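Local coordinates for protein poly(ADP-ribose) glycohydrolase (PDB 3SIG) that hydrolyses poly(ADP-ribose), cutting the ribose-ribose glycosidic bonds of the polymer, and binds ADP-ribose in a macrodomain-type fold, at residues A[20-25]-A[163-168]. Residues are numbered along the deposited sequence; the frame is centred on the assembly and turned at random.
Sequences YTAPSG and LLEEPY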
ATOM      1  N   TYR A  20     -10.561  -9.081 -19.013  1.00 13.16           N
ATOM      2  CA  TYR A  20     -10.090 -10.408 -18.632  1.00 12.74           C
ATOM      3  C   TYR A  20     -11.248 -11.366 -18.580  1.00 12.59           C
ATOM      4  O   TYR A  20     -12.402 -10.959 -18.564  1.00 13.51           O
ATOM      5  CB  TYR A  20      -9.375 -10.347 -17.293  1.00 13.03           C
ATOM      6  CG  TYR A  20     -10.245 -10.041 -16.075  1.00 11.97           C
ATOM      7  CD1 TYR A  20     -10.943 -11.041 -15.412  1.00 12.06           C
ATOM      8  CD2 TYR A  20     -10.330  -8.756 -15.555  1.00 12.05           C
ATOM      9  CE1 TYR A  20     -11.732 -10.748 -14.300  1.00 11.37           C
ATOM     10  CE2 TYR A  20     -11.103  -8.469 -14.445  1.00 11.43           C
ATOM     11  CZ  TYR A  20     -11.786  -9.457 -13.802  1.00 12.34           C
ATOM     12  OH  TYR A  20     -12.552  -9.133 -12.696  1.00 12.73           O
ATOM     13  N   THR A  21     -10.942 -12.659 -18.557  1.00 13.59           N
ATOM     14  CA  THR A  21     -11.944 -13.688 -18.467  1.00 13.27           C
ATOM     15  C   THR A  21     -11.969 -14.289 -17.063  1.00 14.83           C
ATOM     16  O   THR A  21     -10.971 -14.836 -16.582  1.00 15.82           O
ATOM     17  CB  THR A  21     -11.681 -14.761 -19.492  1.00 13.91           C
ATOM     18  OG1 THR A  21     -11.660 -14.132 -20.772  1.00 17.88           O
ATOM     19  CG2 THR A  21     -12.768 -15.801 -19.462  1.00 15.61           C
ATOM     20  N   ALA A  22     -13.100 -14.154 -16.387  1.00 14.16           N
ATOM     21  CA  ALA A  22     -13.289 -14.710 -15.066  1.00 14.98           C
ATOM     22  C   ALA A  22     -13.519 -16.215 -15.128  1.00 16.04           C
ATOM     23  O   ALA A  22     -13.769 -16.778 -16.196  1.00 15.64           O
ATOM     24  CB  ALA A  22     -14.457 -14.031 -14.360  1.00 16.10           C
ATOM     25  N   PRO A  23     -13.447 -16.894 -13.975  1.00 16.31           N
ATOM     26  CA  PRO A  23     -13.557 -18.350 -14.024  1.00 17.44           C
ATOM     27  C   PRO A  23     -14.893 -18.867 -14.544  1.00 18.91           C
ATOM     28  O   PRO A  23     -14.923 -19.964 -15.100  1.00 21.06           O
ATOM     29  CB  PRO A  23     -13.331 -18.752 -12.562  1.00 19.92           C
ATOM     30  CG  PRO A  23     -12.459 -17.728 -12.031  1.00 19.85           C
ATOM     31  CD  PRO A  23     -12.910 -16.439 -12.680  1.00 15.66           C
ATOM     32  N   SER A  24     -15.966 -18.102 -14.369  1.00 18.42           N
ATOM     33  CA  SER A  24     -17.279 -18.491 -14.898  1.00 19.70           C
ATOM     34  C   SER A  24     -17.289 -18.435 -16.400  1.00 17.40           C
ATOM     35  O   SER A  24     -18.155 -19.050 -17.028  1.00 21.40           O
ATOM     36  CB  SER A  24     -18.361 -17.530 -14.410  1.00 20.06           C
ATOM     37  OG  SER A  24     -18.162 -16.248 -14.986  1.00 19.62           O
ATOM     38  N   GLY A  25     -16.354 -17.716 -16.987  1.00 18.42           N
ATOM     39  CA  GLY A  25     -16.359 -17.434 -18.408  1.00 16.47           C
ATOM     40  C   GLY A  25     -16.796 -16.024 -18.729  1.00 16.65           C
ATOM     41  O   GLY A  25     -16.610 -15.581 -19.858  1.00 16.48           O
ATOM     42  N   LEU A 163      -8.905 -14.827 -10.896  1.00 13.91           N
ATOM     43  CA  LEU A 163      -9.565 -13.632 -11.364  1.00 12.99           C
ATOM     44  C   LEU A 163     -10.963 -13.540 -10.758  1.00 12.81           C
ATOM     45  O   LEU A 163     -11.624 -14.561 -10.590  1.00 14.64           O
ATOM     46  CB  LEU A 163      -9.609 -13.591 -12.903  1.00 14.08           C
ATOM     47  CG  LEU A 163      -8.234 -13.369 -13.548  1.00 12.61           C
ATOM     48  CD1 LEU A 163      -8.219 -13.842 -15.003  1.00 13.27           C
ATOM     49  CD2 LEU A 163      -7.818 -11.914 -13.436  1.00 13.61           C
ATOM     50  N   LEU A 164     -11.441 -12.327 -10.488  1.00 13.29           N
ATOM     51  CA  LEU A 164     -12.710 -12.133  -9.797  1.00 13.16           C
ATOM     52  C   LEU A 164     -13.860 -11.990 -10.766  1.00 13.10           C
ATOM     53  O   LEU A 164     -13.752 -11.354 -11.821  1.00 13.73           O
ATOM     54  CB  LEU A 164     -12.652 -10.886  -8.907  1.00 12.16           C
ATOM     55  CG  LEU A 164     -11.607 -10.898  -7.792  1.00 14.36           C
ATOM     56  CD1 LEU A 164     -11.630  -9.613  -6.987  1.00 14.90           C
ATOM     57  CD2 LEU A 164     -11.833 -12.061  -6.852  1.00 15.45           C
ATOM     58  N   GLU A 165     -14.992 -12.541 -10.367  1.00 15.06           N
ATOM     59  CA  GLU A 165     -16.229 -12.360 -11.138  1.00 16.08           C
ATOM     60  C   GLU A 165     -16.645 -10.899 -11.156  1.00 18.02           C
ATOM     61  O   GLU A 165     -17.115 -10.374 -12.161  1.00 18.97           O
ATOM     62  CB  GLU A 165     -17.360 -13.188 -10.539  1.00 18.51           C
ATOM     63  CG  GLU A 165     -17.130 -14.686 -10.616  1.00 21.35           C
ATOM     64  CD  GLU A 165     -17.044 -15.204 -12.047  1.00 20.09           C
ATOM     65  OE1 GLU A 165     -17.720 -14.630 -12.922  1.00 19.40           O
ATOM     66  OE2 GLU A 165     -16.280 -16.166 -12.296  1.00 20.52           O
ATOM     67  N   GLU A 166     -16.381 -10.213 -10.044  1.00 19.11           N
ATOM     68  CA  GLU A 166     -16.729  -8.814  -9.904  1.00 23.55           C
ATOM     69  C   GLU A 166     -15.548  -8.070  -9.287  1.00 17.64           C
ATOM     70  O   GLU A 166     -15.262  -8.248  -8.122  1.00 21.47           O
ATOM     71  CB  GLU A 166     -17.953  -8.680  -8.989  1.00 33.41           C
ATOM     72  CG  GLU A 166     -18.364  -7.245  -8.676  1.00 45.36           C
ATOM     73  CD  GLU A 166     -18.962  -6.534  -9.870  1.00 56.59           C
ATOM     74  OE1 GLU A 166     -20.017  -6.989 -10.367  1.00 59.27           O
ATOM     75  OE2 GLU A 166     -18.374  -5.524 -10.315  1.00 59.94           O
ATOM     76  N   PRO A 167     -14.884  -7.269 -10.080  1.00 15.83           N
ATOM     77  CA  PRO A 167     -13.788  -6.441  -9.557  1.00 15.89           C
ATOM     78  C   PRO A 167     -14.305  -5.359  -8.613  1.00 13.25           C
ATOM     79  O   PRO A 167     -15.456  -4.989  -8.642  1.00 16.03           O
ATOM     80  CB  PRO A 167     -13.190  -5.821 -10.812  1.00 20.92           C
ATOM     81  CG  PRO A 167     -14.295  -5.929 -11.852  1.00 21.66           C
ATOM     82  CD  PRO A 167     -15.095  -7.083 -11.524  1.00 22.15           C
ATOM     83  N   TYR A 168     -13.434  -4.863  -7.767  1.00 10.86           N
ATOM     84  CA  TYR A 168     -13.772  -3.766  -6.873  1.00 10.91           C
ATOM     85  C   TYR A 168     -12.694  -2.728  -6.991  1.00 11.09           C
ATOM     86  O   TYR A 168     -11.620  -3.032  -7.449  1.00 14.95           O
ATOM     87  CB  TYR A 168     -13.989  -4.260  -5.426  1.00 11.02           C
ATOM     88  CG  TYR A 168     -12.807  -4.910  -4.767  1.00  9.59           C
ATOM     89  CD1 TYR A 168     -12.441  -6.198  -5.063  1.00 10.81           C
ATOM     90  CD2 TYR A 168     -12.018  -4.206  -3.864  1.00 10.48           C
ATOM     91  CE1 TYR A 168     -11.361  -6.794  -4.486  1.00 11.05           C
ATOM     92  CE2 TYR A 168     -10.949  -4.794  -3.272  1.00 11.24           C
ATOM     93  CZ  TYR A 168     -10.591  -6.080  -3.577  1.00 11.03           C
ATOM     94  OH  TYR A 168      -9.489  -6.674  -2.956  1.00 12.25           O
TER
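Tyr20 lies alongside Leu163, the two side chains running in opposite directions, and Glu165 reaches over to Ser24, joining a small two-strand beta hairpin, 19-21 with 27-29, to the start of strand 163-175 in the central mixed sheet of this macrodomain-type fold. Residues 20-25 run from the hairpin's first strand into its loop, where a type I turn from Ala22 to Gly25 is closed by Gly25 N bonding to Ala22 O.

Leu163 sets CD2 over one face of the Tyr20 ring, 4.2 Å from the centroid and displaced toward the rim, a CH-pi contact. The ring gets there because chi1 of 68° tucks it in over the backbone, with CG flanked by N and C. Phe156, on the neighbouring strand 147-157, also meets this ring. At the far end of the tyrosine, Tyr20 OH donates to Leu164 O over 2.7 Å, lying 24° off the plane of that carbonyl. Tyr20 OH also touches Pro167 CD at 3.5 Å, just beyond the corner the chain turns at 165 and 166.

Glu165 starts out pointing away from the hairpin, but its bend at chi2 brings the carboxylate back to the turn, beside Ser24. Ala22 CB and the Pro23 ring pack against it. Both carboxylate oxygens are used, which fixes the rotation of the group: Ser24 N gives its hydrogen to the syn lone pair of Glu165 OE2, N to OE2 2.9 Å. Ser24 OG, which also accepts a hydrogen bond from Arg26 N, donates to Glu165 OE1 at 2.7 Å, from 23° out of the carboxylate plane.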